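Local coordinates for nitrate regulatory protein (Klebsiella oxytoca, PDB 4AKK) that senses nitrate and nitrite and switches on the nasF operon by binding its leader RNA, where it prevents transcription from stopping at the terminator, at residues Thr61-Ile66 against Gly184-Leu189; Pro180-Arg185 against Leu305-Ala310. One frame throughout, in Å; residues are numbered along the deposited sequence.

Contact 1: Thr61-Ile66 against Gly184-Leu189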
loop_
_atom_site.group_PDB
_atom_site.type_symbol
_atom_site.label_atom_id
_atom_site.label_comp_id
_atom_site.label_asym_id
_atom_site.label_seq_id
_atom_site.Cartn_x
_atom_site.Cartn_y
_atom_site.Cartn_z
ATOM N N THR A 61 14.582 -19.822 -8.265
ATOM C CA THR A 61 14.845 -20.180 -9.652
ATOM C C THR A 61 13.789 -19.580 -10.573
ATOM O O THR A 61 14.112 -18.990 -11.601
ATOM C CB THR A 61 14.865 -21.713 -9.851
ATOM O OG1 THR A 61 15.853 -22.294 -8.994
ATOM C CG2 THR A 61 15.188 -22.066 -11.299
ATOM N N LEU A 62 12.525 -19.751 -10.203
ATOM C CA LEU A 62 11.426 -19.197 -10.982
ATOM C C LEU A 62 11.601 -17.689 -11.172
ATOM O O LEU A 62 11.431 -17.174 -12.273
ATOM C CB LEU A 62 10.079 -19.501 -10.323
ATOM C CG LEU A 62 8.881 -18.949 -11.095
ATOM C CD1 LEU A 62 8.890 -19.437 -12.544
ATOM C CD2 LEU A 62 7.567 -19.309 -10.398
ATOM N N ALA A 63 11.954 -16.990 -10.096
ATOM C CA ALA A 63 12.213 -15.557 -10.180
ATOM C C ALA A 63 13.332 -15.242 -11.174
ATOM O O ALA A 63 13.235 -14.297 -11.948
ATOM C CB ALA A 63 12.544 -15.000 -8.815
ATOM N N GLY A 64 14.392 -16.043 -11.148
ATOM C CA GLY A 64 15.500 -15.863 -12.061
ATOM C C GLY A 64 15.141 -16.113 -13.514
ATOM O O GLY A 64 15.584 -15.380 -14.395
ATOM N N GLN A 65 14.352 -17.157 -13.765
ATOM C CA GLN A 65 13.875 -17.455 -15.114
ATOM C C GLN A 65 12.893 -16.402 -15.632
ATOM O O GLN A 65 12.861 -16.116 -16.827
ATOM C CB GLN A 65 13.247 -18.850 -15.185
ATOM C CG GLN A 65 14.263 -19.978 -14.964
ATOM C CD GLN A 65 15.506 -19.838 -15.851
ATOM O OE1 GLN A 65 15.289 -19.522 -17.117
ATOM N NE2 GLN A 65 16.638 -19.998 -15.397
ATOM N N ILE A 66 12.099 -15.825 -14.741
ATOM C CA ILE A 66 11.184 -14.758 -15.144
ATOM C C ILE A 66 12.007 -13.555 -15.579
ATOM O O ILE A 66 11.769 -12.972 -16.637
ATOM C CB ILE A 66 10.218 -14.374 -14.009
ATOM C CG1 ILE A 66 9.121 -15.438 -13.880
ATOM C CG2 ILE A 66 9.618 -12.981 -14.258
ATOM C CD1 ILE A 66 8.406 -15.429 -12.556
ATOM N N GLY A 184 12.584 -9.779 1.568
ATOM C CA GLY A 184 13.211 -8.486 1.337
ATOM C C GLY A 184 14.009 -8.438 0.037
ATOM O O GLY A 184 13.997 -7.426 -0.676
ATOM N N ARG A 185 14.711 -9.529 -0.269
ATOM C CA ARG A 185 15.495 -9.629 -1.506
ATOM C C ARG A 185 14.604 -9.714 -2.734
ATOM O O ARG A 185 14.936 -9.166 -3.779
ATOM C CB ARG A 185 16.423 -10.847 -1.490
ATOM C CG ARG A 185 17.697 -10.656 -0.697
ATOM C CD ARG A 185 18.542 -11.926 -0.711
ATOM N NE ARG A 185 19.641 -11.809 0.236
ATOM C CZ ARG A 185 20.828 -11.294 -0.062
ATOM N NH1 ARG A 185 21.076 -10.859 -1.288
ATOM N NH2 ARG A 185 21.766 -11.212 0.870
ATOM N N MET A 186 13.478 -10.413 -2.607
ATOM C CA MET A 186 12.547 -10.541 -3.716
ATOM C C MET A 186 11.947 -9.195 -4.075
ATOM O O MET A 186 11.827 -8.862 -5.248
ATOM C CB MET A 186 11.443 -11.566 -3.422
ATOM C CG MET A 186 11.871 -13.004 -3.678
ATOM S SD MET A 186 11.821 -13.542 -5.412
ATOM C CE MET A 186 12.080 -12.036 -6.306
ATOM N N VAL A 187 11.586 -8.411 -3.069
ATOM C CA VAL A 187 11.012 -7.099 -3.334
ATOM C C VAL A 187 12.039 -6.135 -3.941
ATOM O O VAL A 187 11.726 -5.388 -4.871
ATOM C CB VAL A 187 10.362 -6.497 -2.073
ATOM C CG1 VAL A 187 10.059 -5.010 -2.275
ATOM C CG2 VAL A 187 9.091 -7.254 -1.743
ATOM N N ALA A 188 13.262 -6.162 -3.423
ATOM C CA ALA A 188 14.352 -5.362 -3.984
ATOM C C ALA A 188 14.585 -5.706 -5.457
ATOM O O ALA A 188 14.760 -4.817 -6.291
ATOM C CB ALA A 188 15.645 -5.575 -3.176
ATOM N N LEU A 189 14.598 -7.002 -5.769
ATOM C CA LEU A 189 14.738 -7.468 -7.141
ATOM C C LEU A 189 13.571 -7.019 -8.026
ATOM O O LEU A 189 13.775 -6.473 -9.117
ATOM C CB LEU A 189 14.854 -8.998 -7.176
ATOM C CG LEU A 189 14.789 -9.638 -8.564
ATOM C CD1 LEU A 189 15.986 -9.206 -9.395
ATOM C CD2 LEU A 189 14.716 -11.165 -8.473
#
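A63 and M186 bring the two helices together where their backbones lie nearest, CA of A63 standing 8.2 Å from CA of M186, while CA of L189, one turn further along, is 9.0 Å from CA of A63. This approach illustrates how a single methyl can be received by two longer side chains from a partner helix. The CB of A63 points toward helix 180-212, whereas M186 starts off to the flank and has to turn back to meet it. It does so by bending: CG lies beside the backbone N and opposite the carbonyl carbon (chi1 -82°), and the chain bends at chi2 (-80°) and again at chi3, bringing SD and CE back to the alanine. The S-methyl bond of M186 then lies across the alanine methyl, so that A63 CB touches M186 SD at 3.8 Å and M186 CE at almost the same distance, 3.9 Å. L189 approaches along the next turn with one branch, its CD2 reaching A63 CB at 4.4 Å in a looser contact. M186 CE and L189 CD2 are themselves 3.5 Å apart, so the receiving surface is continuous. The rest of the thioether's surroundings are mostly apolar: V170 and I177 touch M186, as does L304 of helix 277-312, and L300 of that helix lies on L189. All three touching residues are buried, and the 87 Å² they enclose lies inside the helical nitrate- and nitrite-sensing domain. With only carbon and sulfur at the interface, the attraction is one of dispersion and of water excluded from a small apolar patch, with no directional bond to fix the helices against each other.

Contact 2: Pro180-Arg185 against Leu305-Ala310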
loop_
_atom_site.group_PDB
_atom_site.type_symbol
_atom_site.label_atom_id
_atom_site.label_comp_id
_atom_site.label_asym_id
_atom_site.label_seq_id
_atom_site.Cartn_x
_atom_site.Cartn_y
_atom_site.Cartn_z
ATOM N N PRO A 180 12.193 -13.482 6.198
ATOM C CA PRO A 180 12.294 -12.022 6.078
ATOM C C PRO A 180 13.398 -11.564 5.117
ATOM O O PRO A 180 13.170 -10.642 4.333
ATOM C CB PRO A 180 12.645 -11.565 7.500
ATOM C CG PRO A 180 12.363 -12.721 8.384
ATOM C CD PRO A 180 12.523 -13.954 7.552
ATOM N N GLN A 181 14.578 -12.175 5.192
ATOM C CA GLN A 181 15.686 -11.769 4.329
ATOM C C GLN A 181 15.391 -12.052 2.861
ATOM O O GLN A 181 15.655 -11.223 1.987
ATOM C CB GLN A 181 16.995 -12.458 4.729
ATOM C CG GLN A 181 17.709 -11.814 5.909
ATOM C CD GLN A 181 17.361 -12.481 7.223
ATOM O OE1 GLN A 181 17.821 -13.590 7.512
ATOM N NE2 GLN A 181 16.545 -11.809 8.030
ATOM N N ILE A 182 14.857 -13.232 2.588
ATOM C CA ILE A 182 14.537 -13.586 1.218
ATOM C C ILE A 182 13.415 -12.711 0.676
ATOM O O ILE A 182 13.506 -12.186 -0.432
ATOM C CB ILE A 182 14.170 -15.063 1.094
ATOM C CG1 ILE A 182 15.301 -15.915 1.674
ATOM C CG2 ILE A 182 13.928 -15.423 -0.360
ATOM C CD1 ILE A 182 16.643 -15.708 0.959
ATOM N N ALA A 183 12.366 -12.536 1.465
ATOM C CA ALA A 183 11.240 -11.727 1.022
ATOM C C ALA A 183 11.721 -10.319 0.706
ATOM O O ALA A 183 11.323 -9.745 -0.300
ATOM C CB ALA A 183 10.130 -11.707 2.070
ATOM N N GLY A 184 12.584 -9.779 1.568
ATOM C CA GLY A 184 13.211 -8.486 1.337
ATOM C C GLY A 184 14.009 -8.438 0.037
ATOM O O GLY A 184 13.997 -7.426 -0.676
ATOM N N ARG A 185 14.711 -9.529 -0.269
ATOM C CA ARG A 185 15.495 -9.629 -1.506
ATOM C C ARG A 185 14.604 -9.714 -2.734
ATOM O O ARG A 185 14.936 -9.166 -3.779
ATOM C CB ARG A 185 16.423 -10.847 -1.490
ATOM C CG ARG A 185 17.697 -10.656 -0.697
ATOM C CD ARG A 185 18.542 -11.926 -0.711
ATOM N NE ARG A 185 19.641 -11.809 0.236
ATOM C CZ ARG A 185 20.828 -11.294 -0.062
ATOM N NH1 ARG A 185 21.076 -10.859 -1.288
ATOM N NH2 ARG A 185 21.766 -11.212 0.870
ATOM N N LEU A 305 20.045 -16.499 -4.882
ATOM C CA LEU A 305 20.180 -17.954 -4.921
ATOM C C LEU A 305 21.179 -18.466 -3.881
ATOM O O LEU A 305 20.939 -19.479 -3.232
ATOM C CB LEU A 305 20.549 -18.433 -6.334
ATOM C CG LEU A 305 19.452 -18.140 -7.365
ATOM C CD1 LEU A 305 19.844 -18.624 -8.740
ATOM C CD2 LEU A 305 18.116 -18.750 -6.938
ATOM N N ASN A 306 22.293 -17.760 -3.724
ATOM C CA ASN A 306 23.267 -18.107 -2.696
ATOM C C ASN A 306 22.610 -18.031 -1.327
ATOM O O ASN A 306 22.747 -18.942 -0.503
ATOM C CB ASN A 306 24.488 -17.174 -2.745
ATOM C CG ASN A 306 25.359 -17.401 -3.974
ATOM O OD1 ASN A 306 25.310 -18.461 -4.604
ATOM N ND2 ASN A 306 26.173 -16.404 -4.313
ATOM N N ALA A 307 21.882 -16.946 -1.089
ATOM C CA ALA A 307 21.211 -16.772 0.188
ATOM C C ALA A 307 20.187 -17.889 0.418
ATOM O O ALA A 307 20.055 -18.400 1.527
ATOM C CB ALA A 307 20.556 -15.392 0.279
ATOM N N ALA A 308 19.474 -18.275 -0.634
ATOM C CA ALA A 308 18.519 -19.373 -0.539
ATOM C C ALA A 308 19.211 -20.675 -0.121
ATOM O O ALA A 308 18.740 -21.381 0.768
ATOM C CB ALA A 308 17.786 -19.560 -1.857
ATOM N N ASP A 309 20.329 -20.987 -0.770
ATOM C CA ASP A 309 21.110 -22.175 -0.433
ATOM C C ASP A 309 21.606 -22.144 1.011
ATOM O O ASP A 309 21.462 -23.120 1.747
ATOM C CB ASP A 309 22.300 -22.316 -1.381
ATOM C CG ASP A 309 21.884 -22.733 -2.781
ATOM O OD1 ASP A 309 20.699 -23.089 -2.967
ATOM O OD2 ASP A 309 22.739 -22.708 -3.694
ATOM N N ALA A 310 22.183 -21.016 1.413
ATOM C CA ALA A 310 22.759 -20.899 2.743
ATOM C C ALA A 310 21.700 -21.040 3.831
ATOM O O ALA A 310 22.011 -21.369 4.970
ATOM C CB ALA A 310 23.509 -19.585 2.887
#
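The methyl of A307 sits between two side chains of helix 180-212, its CB lying over one face of the R185 guanidinium and facing the tip of I182. R185 runs extended from CG to NE, so the arginine passes alongside the alanine and brings NE, the inner end of its flat group, to 3.7 Å from A307 CB. A twist about the last torsion, chi4 -89°, turns the guanidinium plane away from the line of the chain and presents that face to the methyl. I182 comes from one turn earlier and meets A307 end-on: its CD1 is 4.0 Å from A307 CB and also lies against the backbone, 4.1 Å from A308 N. The pairing thus combines an apolar contact with a methyl set over a charged plane. Helix 180-212 starts here: D179 OD2 accepts a hydrogen bond from I182 N, and I177 in the preceding loop packs on I182. The axes of 180-185 and 305-310, 10.5 Å apart at their closest, run nearly antiparallel, at 166°. Helix 180-212 thus lies against helix 277-312, where D303 and L304, just before 305-310, touch R185 and I182 respectively, and L311, just after it, packs on I182.

How the contacts relate
From the N terminus, helix 56-85 supplies the first partner of contact 1, and 117 mostly helical residues pass before the chain returns at 184-189 to close that loop. Contact 2 begins on the same stretch: 180-185 shares G184 and R185 with contact 1, and a further 119 residues lead to its closure at 305-310. The two loops therefore follow one another, overlapping slightly, and neither encloses the other. Helix 180-212 serves both, meeting helix 56-85 through 184-189 and helix 277-312 along both segments. Those two also meet, through T61 N and L305 CD2 at 3.9 Å, so three helices distant in sequence converge within the sensing domain, the contact centres about 10 Å apart.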